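Local coordinates for cyclopropane mycolic acid synthase 1 (Mycobacterium tuberculosis, PDB 1KPH), which converts a distal double bond of alpha mycolic acids into a cyclopropane ring, using S-adenosyl-L-methionine as the source of the methylene group, at residues A[10-13]-A[14-18]; A[20-23]-A[24-28]; A[193-197]-A[198-202]; A[252-255]-A[256-260]. All coordinates share one frame; numbering follows the deposited sequence.

Contact 1 (A[10-13]-A[14-18]); sequences ANVQ and AHYDL. With SAH (S-adenosyl-L-homocysteine), chain F; 10A (didecyl-dimethyl-ammonium), chain G.
Val-12 and Tyr-16, one helical turn apart, meet through Val-12 CG1 and Tyr-16 CD1 at 3.8 Å. The valine oxygen also lies near the plane of the tyrosine ring at its edge, with Val-12 O 3.2 Å from Tyr-16 CD1. Both side chains turn to the ligands. Val-12 CG1, anti to the backbone N (chi1 173°), reaches O2' of S-adenosyl-L-homocysteine at 3.5 Å, while CG2 faces the adenine. The Tyr-16 ring is sandwiched: C3' of the cofactor product sits over the centre of one face and His-15 CD2 over the other. In the ring plane at the edge comes methyl C11 of didecyl-dimethyl-ammonium, 3.2 Å from Tyr-16 OH, and the same hydroxyl is hydrogen-bonded to His-141 NE2. Behind this first shell, Val-12 O accepts from both His-15 N and Tyr-16 N, the latter the straighter bond at 163°. His-15 is hydrogen-bonded at both ring nitrogens, ND1 to Ile-199 O and NE2 to Tyr-33 OH. On another side of the helix Gln-13 CG lies 3.0 Å from Asp-17 OD2, the amide and carboxylate planes 64° apart; that carboxylate is hydrogen-bonded to Ser-96 OG, Lys-97 N and Asn-98 N. The end of helix 9-16 thus lines both sites, Tyr-16 touching cofactor product and ammonium head where they come close, in the active-site pocket of this Rossmann-type methyltransferase.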
# COMPACT_ATOMS: atom_id res chain seq x y z
N ALA A 10 -7.08 12.27 10.07
CA ALA A 10 -7.57 11.56 11.25
C ALA A 10 -7.73 10.05 11.07
O ALA A 10 -7.13 9.27 11.80
CB ALA A 10 -8.89 12.17 11.72
N ASN A 11 -8.54 9.65 10.10
CA ASN A 11 -8.78 8.22 9.85
C ASN A 11 -7.51 7.44 9.53
O ASN A 11 -7.28 6.36 10.08
CB ASN A 11 -9.77 8.03 8.69
CG ASN A 11 -11.16 8.53 9.02
OD1 ASN A 11 -11.70 8.24 10.09
ND2 ASN A 11 -11.75 9.28 8.10
N VAL A 12 -6.71 7.98 8.62
CA VAL A 12 -5.47 7.33 8.23
C VAL A 12 -4.53 7.27 9.42
O VAL A 12 -3.95 6.22 9.71
CB VAL A 12 -4.79 8.09 7.07
CG1 VAL A 12 -3.42 7.50 6.79
CG2 VAL A 12 -5.66 8.00 5.84
N GLN A 13 -4.40 8.39 10.13
CA GLN A 13 -3.54 8.45 11.30
C GLN A 13 -4.04 7.52 12.40
O GLN A 13 -3.26 7.04 13.22
CB GLN A 13 -3.46 9.88 11.83
CG GLN A 13 -2.57 10.79 10.99
CD GLN A 13 -2.58 12.23 11.48
OE1 GLN A 13 -2.63 12.49 12.69
NE2 GLN A 13 -2.53 13.18 10.55
N ALA A 14 -5.34 7.26 12.41
CA ALA A 14 -5.92 6.38 13.42
C ALA A 14 -5.22 5.02 13.41
O ALA A 14 -5.04 4.40 14.46
CB ALA A 14 -7.42 6.20 13.16
N HIS A 15 -4.81 4.57 12.23
CA HIS A 15 -4.15 3.28 12.10
C HIS A 15 -2.62 3.33 12.17
O HIS A 15 -2.02 2.70 13.04
CB HIS A 15 -4.56 2.62 10.79
CG HIS A 15 -4.04 1.22 10.64
ND1 HIS A 15 -4.71 0.12 11.13
CD2 HIS A 15 -2.89 0.75 10.10
CE1 HIS A 15 -3.99 -0.97 10.90
NE2 HIS A 15 -2.88 -0.61 10.28
N TYR A 16 -2.00 4.09 11.27
CA TYR A 16 -0.54 4.15 11.20
C TYR A 16 0.22 4.93 12.27
O TYR A 16 1.42 4.73 12.44
CB TYR A 16 -0.11 4.64 9.82
CG TYR A 16 -0.75 3.85 8.70
CD1 TYR A 16 -1.95 4.27 8.12
CD2 TYR A 16 -0.18 2.66 8.23
CE1 TYR A 16 -2.57 3.53 7.12
CE2 TYR A 16 -0.79 1.91 7.23
CZ TYR A 16 -1.99 2.35 6.68
OH TYR A 16 -2.61 1.62 5.68
N ASP A 17 -0.46 5.81 13.00
CA ASP A 17 0.24 6.55 14.04
C ASP A 17 0.06 5.89 15.40
O ASP A 17 0.30 6.50 16.44
CB ASP A 17 -0.21 8.01 14.09
CG ASP A 17 0.42 8.84 13.00
OD1 ASP A 17 1.56 8.52 12.60
OD2 ASP A 17 -0.21 9.83 12.56
N LEU A 18 -0.36 4.63 15.38
CA LEU A 18 -0.56 3.87 16.60
C LEU A 18 0.74 3.81 17.39
O LEU A 18 0.76 4.11 18.59
CB LEU A 18 -1.02 2.44 16.27
CG LEU A 18 -1.28 1.48 17.43
CD1 LEU A 18 -2.43 1.99 18.27
CD2 LEU A 18 -1.60 0.10 16.88
N SAH F . 3.31 2.13 0.36
CA SAH F . 3.82 1.72 1.67
CB SAH F . 2.79 1.98 2.79
CG SAH F . 1.34 1.48 2.58
C SAH F . 4.21 0.23 1.67
OXT SAH F . 4.83 -0.22 2.65
C5' SAH F . -0.79 3.17 3.31
C4' SAH F . -0.00 4.46 3.11
O4' SAH F . -0.66 5.40 2.21
C3' SAH F . 0.24 5.21 4.42
O3' SAH F . 1.62 5.66 4.45
C2' SAH F . -0.73 6.36 4.35
O2' SAH F . -0.32 7.47 5.16
C1' SAH F . -0.77 6.67 2.90
N9 SAH F . -1.97 7.40 2.47
C8 SAH F . -3.29 7.14 2.68
N7 SAH F . -4.14 7.97 2.17
C5 SAH F . -3.30 8.90 1.55
C6 SAH F . -3.54 10.18 0.73
N6 SAH F . -4.77 10.66 0.46
N1 SAH F . -2.42 10.84 0.27
C2 SAH F . -1.19 10.34 0.55
N3 SAH F . -0.85 9.24 1.25
C4 SAH F . -1.97 8.56 1.73
C1 10A G . -14.36 -3.36 2.43
C2 10A G . -13.58 -2.27 3.18
C3 10A G . -12.08 -2.40 2.90
C4 10A G . -11.18 -1.38 3.61
C5 10A G . -9.74 -1.69 3.19
C6 10A G . -8.65 -0.82 3.84
C7 10A G . -7.32 -1.37 3.30
C8 10A G . -6.06 -0.77 3.93
C9 10A G . -4.84 -1.48 3.32
C10 10A G . -3.57 -1.08 4.06
N1 10A G . -2.22 -1.79 3.84
C11 10A G . -1.25 -1.16 4.82
C12 10A G . -1.67 -1.51 2.46
C13 10A G . -2.21 -3.31 3.99
C14 10A G . -2.69 -4.03 5.29
C15 10A G . -2.97 -5.55 5.18
C16 10A G . -4.07 -6.05 4.22
C17 10A G . -5.49 -5.61 4.63
C18 10A G . -6.58 -6.14 3.69
C19 10A G . -7.97 -5.67 4.16
C20 10A G . -9.04 -6.26 3.23
C21 10A G . -10.45 -5.85 3.68
C22 10A G . -11.47 -6.49 2.73

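Contact 2 (A[20-23]-A[24-28]); sequences DDFF and RLFLD
Asp-20 O takes the backbone N of Arg-24 at 2.9 Å, and the arginine CB and CG lie against that same oxygen. The Asp-20 side chain is next to Trp-75 and Asn-98, which by similarity belong to the S-adenosyl-L-methionine site; its OD2 makes a weak hydrogen bond with Trp-75 NE1. Asp-21 OD1 stays 5.9 Å from NE of the extended Arg-24 chain, too far for a salt bridge although the charges are opposite. Phe-22 comes next: its O receives Leu-25 N from above the carbonyl plane, 60° out of it, and its CE2 approaches Phe-26 CE2 at 4.2 Å, the two side chains slanting across one another. Phe-22 also meets Tyr-262 edge-to-face. The short helix 20-23 is followed by the chain leading to helix 45-57, and its buried phenylalanines pack one side of the turn against the protein. Phe-23 gives its O to two donors, both at 3.0 Å: Leu-27 N lies nearly in line with the carbonyl, as in an i to i+4 bond, whereas Phe-26 N comes from above the carbonyl plane. Phe-26 is set with CG between its backbone N and carbonyl carbon (chi1 70°), which lays one ring face over Phe-23 O and brings CZ to the edge of the Phe-23 ring, 3.6 Å from CD2. Leu-27 CD1 rests on Phe-23 CB at 4.0 Å, while the Phe-23 ring goes on to meet His-15, Tyr-33 and Trp-75.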
# COMPACT_ATOMS: atom_id res chain seq x y z
N ASP A 20 5.12 3.14 15.91
CA ASP A 20 6.08 2.44 15.07
C ASP A 20 6.55 1.19 15.78
O ASP A 20 6.65 0.11 15.18
CB ASP A 20 7.28 3.33 14.75
CG ASP A 20 6.95 4.43 13.78
OD1 ASP A 20 7.89 5.15 13.37
OD2 ASP A 20 5.76 4.59 13.44
N ASP A 21 6.85 1.33 17.06
CA ASP A 21 7.32 0.23 17.88
C ASP A 21 6.38 -0.96 17.77
O ASP A 21 6.82 -2.11 17.79
CB ASP A 21 7.45 0.67 19.34
CG ASP A 21 8.41 1.83 19.51
OD1 ASP A 21 9.63 1.62 19.35
OD2 ASP A 21 7.94 2.95 19.80
N PHE A 22 5.08 -0.69 17.67
CA PHE A 22 4.09 -1.77 17.57
C PHE A 22 4.12 -2.45 16.20
O PHE A 22 4.12 -3.67 16.10
CB PHE A 22 2.67 -1.23 17.82
CG PHE A 22 1.62 -2.31 17.81
CD1 PHE A 22 1.43 -3.13 18.92
CD2 PHE A 22 0.84 -2.54 16.67
CE1 PHE A 22 0.49 -4.16 18.89
CE2 PHE A 22 -0.10 -3.56 16.64
CZ PHE A 22 -0.27 -4.38 17.75
N PHE A 23 4.12 -1.65 15.13
CA PHE A 23 4.15 -2.23 13.80
C PHE A 23 5.42 -3.03 13.59
O PHE A 23 5.40 -4.05 12.90
CB PHE A 23 4.03 -1.13 12.74
CG PHE A 23 2.66 -0.54 12.64
CD1 PHE A 23 2.39 0.71 13.20
CD2 PHE A 23 1.63 -1.24 12.02
CE1 PHE A 23 1.11 1.25 13.14
CE2 PHE A 23 0.35 -0.71 11.95
CZ PHE A 23 0.08 0.53 12.51
N ARG A 24 6.50 -2.58 14.21
CA ARG A 24 7.78 -3.26 14.11
C ARG A 24 7.71 -4.68 14.65
O ARG A 24 8.59 -5.49 14.36
CB ARG A 24 8.87 -2.48 14.85
CG ARG A 24 9.50 -1.37 14.03
CD ARG A 24 10.60 -0.67 14.80
NE ARG A 24 11.44 0.12 13.92
CZ ARG A 24 12.38 -0.38 13.12
NH1 ARG A 24 12.61 -1.69 13.10
NH2 ARG A 24 13.07 0.42 12.32
N LEU A 25 6.69 -4.98 15.45
CA LEU A 25 6.55 -6.32 16.01
C LEU A 25 6.11 -7.34 14.97
O LEU A 25 6.28 -8.54 15.17
CB LEU A 25 5.55 -6.37 17.17
CG LEU A 25 5.90 -5.80 18.55
CD1 LEU A 25 7.35 -6.07 18.90
CD2 LEU A 25 5.64 -4.34 18.57
N PHE A 26 5.54 -6.89 13.86
CA PHE A 26 5.12 -7.86 12.86
C PHE A 26 5.57 -7.63 11.42
O PHE A 26 5.59 -8.56 10.63
CB PHE A 26 3.59 -8.08 12.93
CG PHE A 26 2.76 -6.91 12.48
CD1 PHE A 26 2.46 -6.73 11.13
CD2 PHE A 26 2.22 -6.02 13.41
CE1 PHE A 26 1.62 -5.69 10.71
CE2 PHE A 26 1.39 -4.98 13.00
CZ PHE A 26 1.09 -4.81 11.65
N LEU A 27 5.96 -6.40 11.09
CA LEU A 27 6.44 -6.10 9.73
C LEU A 27 7.91 -6.48 9.59
O LEU A 27 8.62 -6.62 10.58
CB LEU A 27 6.29 -4.61 9.41
CG LEU A 27 4.88 -4.02 9.43
CD1 LEU A 27 4.97 -2.54 9.07
CD2 LEU A 27 4.00 -4.77 8.44
N ASP A 28 8.38 -6.63 8.35
CA ASP A 28 9.78 -6.97 8.14
C ASP A 28 10.59 -5.71 8.43
O ASP A 28 10.03 -4.60 8.52
CB ASP A 28 10.03 -7.45 6.70
CG ASP A 28 10.08 -6.30 5.71
OD1 ASP A 28 9.00 -5.80 5.32
OD2 ASP A 28 11.20 -5.91 5.33

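Contact 3 (A[193-197]-A[198-202]); sequences KFIVT and EIFPG. With 10A (didecyl-dimethyl-ammonium), chain G.
Ile-195 and Phe-200 make the tight side of this helix end: Ile-195 CG2 sits at the edge of the phenyl ring, in its plane, 3.7 Å from Phe-200 CD1, the two side chains pointing the same way. The ring is held between Ile-199 CG2 over one face, toward the rim, and C8 of didecyl-dimethyl-ammonium centred on the other. Ile-195 CD1 also packs on Ile-199 CG1 at 3.9 Å. Ile-199 N and Phe-200 N reach Ile-195 O from opposite faces of its carbonyl plane, the second at 2.7 Å. This i to i+5 bond belongs to the wider, pi-type turn near the end of helix 186-199, and it delivers Phe-200 to the lipid-like ligand; Val-196 CG2 touches C2, farther along the same decyl tail, at 3.5 Å. Toward solvent the packing is looser: exposed Glu-198 reaches back across the edge of the buried Phe-194 at about a right angle, its OE2 in the ring plane 3.5 Å from Phe-194 CD1 with the carboxylate plane turned 85° from the ring. Lys-193 NZ remains 5.4 Å from Glu-198 OE2, while Lys-264 makes a cation-pi contact with Phe-194.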
# COMPACT_ATOMS: atom_id res chain seq x y z
N LYS A 193 -17.00 -5.03 7.85
CA LYS A 193 -17.50 -4.02 8.77
C LYS A 193 -16.48 -3.87 9.89
O LYS A 193 -16.13 -2.75 10.28
CB LYS A 193 -18.86 -4.47 9.33
CG LYS A 193 -19.49 -3.53 10.35
CD LYS A 193 -19.05 -3.87 11.77
CE LYS A 193 -19.71 -2.94 12.78
NZ LYS A 193 -19.44 -3.35 14.19
N PHE A 194 -16.00 -5.00 10.40
CA PHE A 194 -15.01 -5.00 11.46
C PHE A 194 -13.74 -4.25 11.06
O PHE A 194 -13.20 -3.46 11.84
CB PHE A 194 -14.64 -6.44 11.83
CG PHE A 194 -13.35 -6.55 12.58
CD1 PHE A 194 -13.23 -6.03 13.87
CD2 PHE A 194 -12.24 -7.15 11.99
CE1 PHE A 194 -12.03 -6.11 14.56
CE2 PHE A 194 -11.03 -7.22 12.67
CZ PHE A 194 -10.92 -6.70 13.96
N ILE A 195 -13.26 -4.51 9.85
CA ILE A 195 -12.05 -3.86 9.36
C ILE A 195 -12.20 -2.35 9.26
O ILE A 195 -11.37 -1.60 9.77
CB ILE A 195 -11.66 -4.41 7.96
CG1 ILE A 195 -11.26 -5.88 8.08
CG2 ILE A 195 -10.50 -3.59 7.39
CD1 ILE A 195 -10.08 -6.14 9.00
N VAL A 196 -13.27 -1.90 8.62
CA VAL A 196 -13.53 -0.47 8.45
C VAL A 196 -13.79 0.25 9.77
O VAL A 196 -13.45 1.42 9.92
CB VAL A 196 -14.75 -0.22 7.54
CG1 VAL A 196 -15.04 1.29 7.47
CG2 VAL A 196 -14.49 -0.78 6.16
N THR A 197 -14.39 -0.45 10.72
CA THR A 197 -14.71 0.16 12.00
C THR A 197 -13.58 0.16 13.03
O THR A 197 -13.36 1.15 13.71
CB THR A 197 -15.95 -0.52 12.63
OG1 THR A 197 -15.69 -1.91 12.84
CG2 THR A 197 -17.15 -0.38 11.71
N GLU A 198 -12.84 -0.95 13.13
CA GLU A 198 -11.77 -1.04 14.11
C GLU A 198 -10.33 -1.05 13.61
O GLU A 198 -9.40 -0.90 14.41
CB GLU A 198 -11.99 -2.27 14.99
CG GLU A 198 -13.25 -2.20 15.84
CD GLU A 198 -13.51 -3.48 16.60
OE1 GLU A 198 -12.61 -3.93 17.35
OE2 GLU A 198 -14.62 -4.04 16.46
N ILE A 199 -10.12 -1.22 12.31
CA ILE A 199 -8.76 -1.26 11.77
C ILE A 199 -8.45 -0.10 10.83
O ILE A 199 -7.52 0.67 11.06
CB ILE A 199 -8.50 -2.59 11.01
CG1 ILE A 199 -8.91 -3.78 11.88
CG2 ILE A 199 -7.01 -2.70 10.66
CD1 ILE A 199 -8.17 -3.90 13.19
N PHE A 200 -9.23 0.02 9.76
CA PHE A 200 -9.01 1.09 8.80
C PHE A 200 -10.22 2.00 8.63
O PHE A 200 -11.00 1.84 7.69
CB PHE A 200 -8.61 0.51 7.44
CG PHE A 200 -7.35 -0.30 7.47
CD1 PHE A 200 -7.38 -1.68 7.31
CD2 PHE A 200 -6.12 0.32 7.67
CE1 PHE A 200 -6.21 -2.44 7.34
CE2 PHE A 200 -4.94 -0.43 7.71
CZ PHE A 200 -4.99 -1.81 7.54
N PRO A 201 -10.39 2.96 9.55
CA PRO A 201 -11.53 3.89 9.45
C PRO A 201 -11.48 4.60 8.10
O PRO A 201 -10.44 5.12 7.71
CB PRO A 201 -11.28 4.85 10.61
CG PRO A 201 -10.58 3.99 11.62
CD PRO A 201 -9.61 3.21 10.77
N GLY A 202 -12.60 4.60 7.39
CA GLY A 202 -12.66 5.27 6.11
C GLY A 202 -12.20 4.43 4.93
O GLY A 202 -12.30 4.85 3.78
C1 10A G . -14.36 -3.36 2.43
C2 10A G . -13.58 -2.27 3.18
C3 10A G . -12.08 -2.40 2.90
C4 10A G . -11.18 -1.38 3.61
C5 10A G . -9.74 -1.69 3.19
C6 10A G . -8.65 -0.82 3.84
C7 10A G . -7.32 -1.37 3.30
C8 10A G . -6.06 -0.77 3.93
C9 10A G . -4.84 -1.48 3.32
C10 10A G . -3.57 -1.08 4.06
N1 10A G . -2.22 -1.79 3.84
C11 10A G . -1.25 -1.16 4.82
C12 10A G . -1.67 -1.51 2.46
C13 10A G . -2.21 -3.31 3.99
C14 10A G . -2.69 -4.03 5.29
C15 10A G . -2.97 -5.55 5.18
C16 10A G . -4.07 -6.05 4.22
C17 10A G . -5.49 -5.61 4.63
C18 10A G . -6.58 -6.14 3.69
C19 10A G . -7.97 -5.67 4.16
C20 10A G . -9.04 -6.26 3.23
C21 10A G . -10.45 -5.85 3.68
C22 10A G . -11.47 -6.49 2.73

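Contact 4 (A[252-255]-A[256-260]); sequences ALQS and EEVYE
Gln-254 and Val-258 meet where the chain leaves helix 247-253 and starts helix 256-275. Followed outward, the glutamine begins with CB, which lies 3.9 Å from Val-258 CB and nearly as close to CG2. Gln-254 CG approaches Val-258 CG1 at 4.1 Å. The chain then bends at chi2 (-72°), turning the amide so that, of its atoms, OE1 alone reaches Val-258 CG2, at 3.9 Å; the same oxygen lies against Leu-18 CD1. The two side chains slant past one another, and Leu-18 and Phe-22 border the same pair. Beside it, Ser-255 stands at the N-cap of helix 256-275. Its OG, placed between the backbone N and the carbonyl carbon (chi1 58°), accepts weakly from Val-258 N at 3.4 Å and also touches Val-258 CG2. Ser-255 O takes Tyr-259 N in its carbonyl plane at 3.1 Å, the N-H running nearly straight to it (163°), and receives a further weak bond from Val-258 N. The serine therefore offers both its oxygens to the first turn: the carbonyl starts the regular i to i+4 pattern, while the hydroxyl weakly shares Val-258 N with the serine's own carbonyl, as an N-cap can. Glu-256 and Glu-257 follow directly, and their negative charges at this end would probably interact favourably with the helix dipole.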
# COMPACT_ATOMS: atom_id res chain seq x y z
N ALA A 252 2.52 -4.73 26.23
CA ALA A 252 3.30 -3.73 26.95
C ALA A 252 3.22 -2.37 26.26
O ALA A 252 2.83 -1.37 26.87
CB ALA A 252 4.75 -4.18 27.05
N LEU A 253 3.58 -2.33 24.98
CA LEU A 253 3.55 -1.09 24.21
C LEU A 253 2.14 -0.51 24.07
O LEU A 253 1.97 0.70 24.03
CB LEU A 253 4.14 -1.31 22.81
CG LEU A 253 5.67 -1.39 22.70
CD1 LEU A 253 6.28 -0.07 23.13
CD2 LEU A 253 6.19 -2.53 23.56
N GLN A 254 1.15 -1.39 23.98
CA GLN A 254 -0.24 -0.97 23.84
C GLN A 254 -1.09 -1.62 24.92
O GLN A 254 -0.96 -1.31 26.11
CB GLN A 254 -0.78 -1.35 22.46
CG GLN A 254 -0.12 -0.63 21.30
CD GLN A 254 -0.52 0.83 21.20
OE1 GLN A 254 -1.70 1.15 21.13
NE2 GLN A 254 0.47 1.72 21.19
N SER A 255 -1.97 -2.53 24.51
CA SER A 255 -2.85 -3.25 25.41
C SER A 255 -3.23 -4.57 24.75
O SER A 255 -3.15 -4.69 23.53
CB SER A 255 -4.11 -2.43 25.70
OG SER A 255 -4.81 -2.13 24.51
N GLU A 256 -3.65 -5.55 25.54
CA GLU A 256 -4.02 -6.83 24.96
C GLU A 256 -5.26 -6.66 24.09
O GLU A 256 -5.59 -7.52 23.28
CB GLU A 256 -4.30 -7.87 26.05
CG GLU A 256 -5.68 -7.78 26.67
CD GLU A 256 -5.99 -8.98 27.53
OE1 GLU A 256 -7.15 -9.10 27.99
OE2 GLU A 256 -5.08 -9.80 27.76
N GLU A 257 -5.95 -5.53 24.27
CA GLU A 257 -7.14 -5.25 23.48
C GLU A 257 -6.69 -4.93 22.05
O GLU A 257 -7.32 -5.37 21.08
CB GLU A 257 -7.89 -4.06 24.08
CG GLU A 257 -9.28 -3.83 23.49
CD GLU A 257 -9.40 -2.52 22.75
OE1 GLU A 257 -8.71 -2.34 21.73
OE2 GLU A 257 -10.19 -1.66 23.20
N VAL A 258 -5.60 -4.18 21.92
CA VAL A 258 -5.06 -3.81 20.62
C VAL A 258 -4.46 -5.05 19.96
O VAL A 258 -4.61 -5.26 18.76
CB VAL A 258 -3.97 -2.73 20.74
CG1 VAL A 258 -3.28 -2.52 19.40
CG2 VAL A 258 -4.58 -1.43 21.21
N TYR A 259 -3.78 -5.87 20.76
CA TYR A 259 -3.17 -7.09 20.26
C TYR A 259 -4.23 -8.01 19.65
O TYR A 259 -4.12 -8.42 18.49
CB TYR A 259 -2.45 -7.83 21.39
CG TYR A 259 -2.05 -9.24 21.03
CD1 TYR A 259 -0.96 -9.49 20.20
CD2 TYR A 259 -2.80 -10.33 21.48
CE1 TYR A 259 -0.62 -10.79 19.83
CE2 TYR A 259 -2.48 -11.62 21.11
CZ TYR A 259 -1.39 -11.85 20.29
OH TYR A 259 -1.09 -13.14 19.91
N GLU A 260 -5.25 -8.32 20.44
CA GLU A 260 -6.35 -9.19 20.00
C GLU A 260 -6.98 -8.68 18.71
O GLU A 260 -7.29 -9.46 17.81
CB GLU A 260 -7.43 -9.27 21.08
CG GLU A 260 -7.00 -9.97 22.35
CD GLU A 260 -6.53 -11.38 22.10
OE1 GLU A 260 -7.27 -12.16 21.46
OE2 GLU A 260 -5.41 -11.72 22.55

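In chain order the contacts run 1, 2, 3, 4, each a local one on or beside a helix. Contacts 1 and 2 follow each other on helix 9-16 and helix 20-23, their centres about 15 Å apart, with Phe-23 against the backbone of His-15 and Tyr-16. Contact 3, at the end of helix 186-199, has its centre about 11 Å from that of contact 1; both touch didecyl-dimethyl-ammonium. Contact 4, between helix 247-253 and helix 256-275, is centred about 13 Å from contact 2 and meets it and contact 1 through Phe-22 and Leu-18. Contact 3 touches neither contact 2 nor contact 4. Helix 9-16 therefore links the cofactor product and the lipid-like ligand to contact 3, while contacts 2 and 4 pack near its C-terminal end.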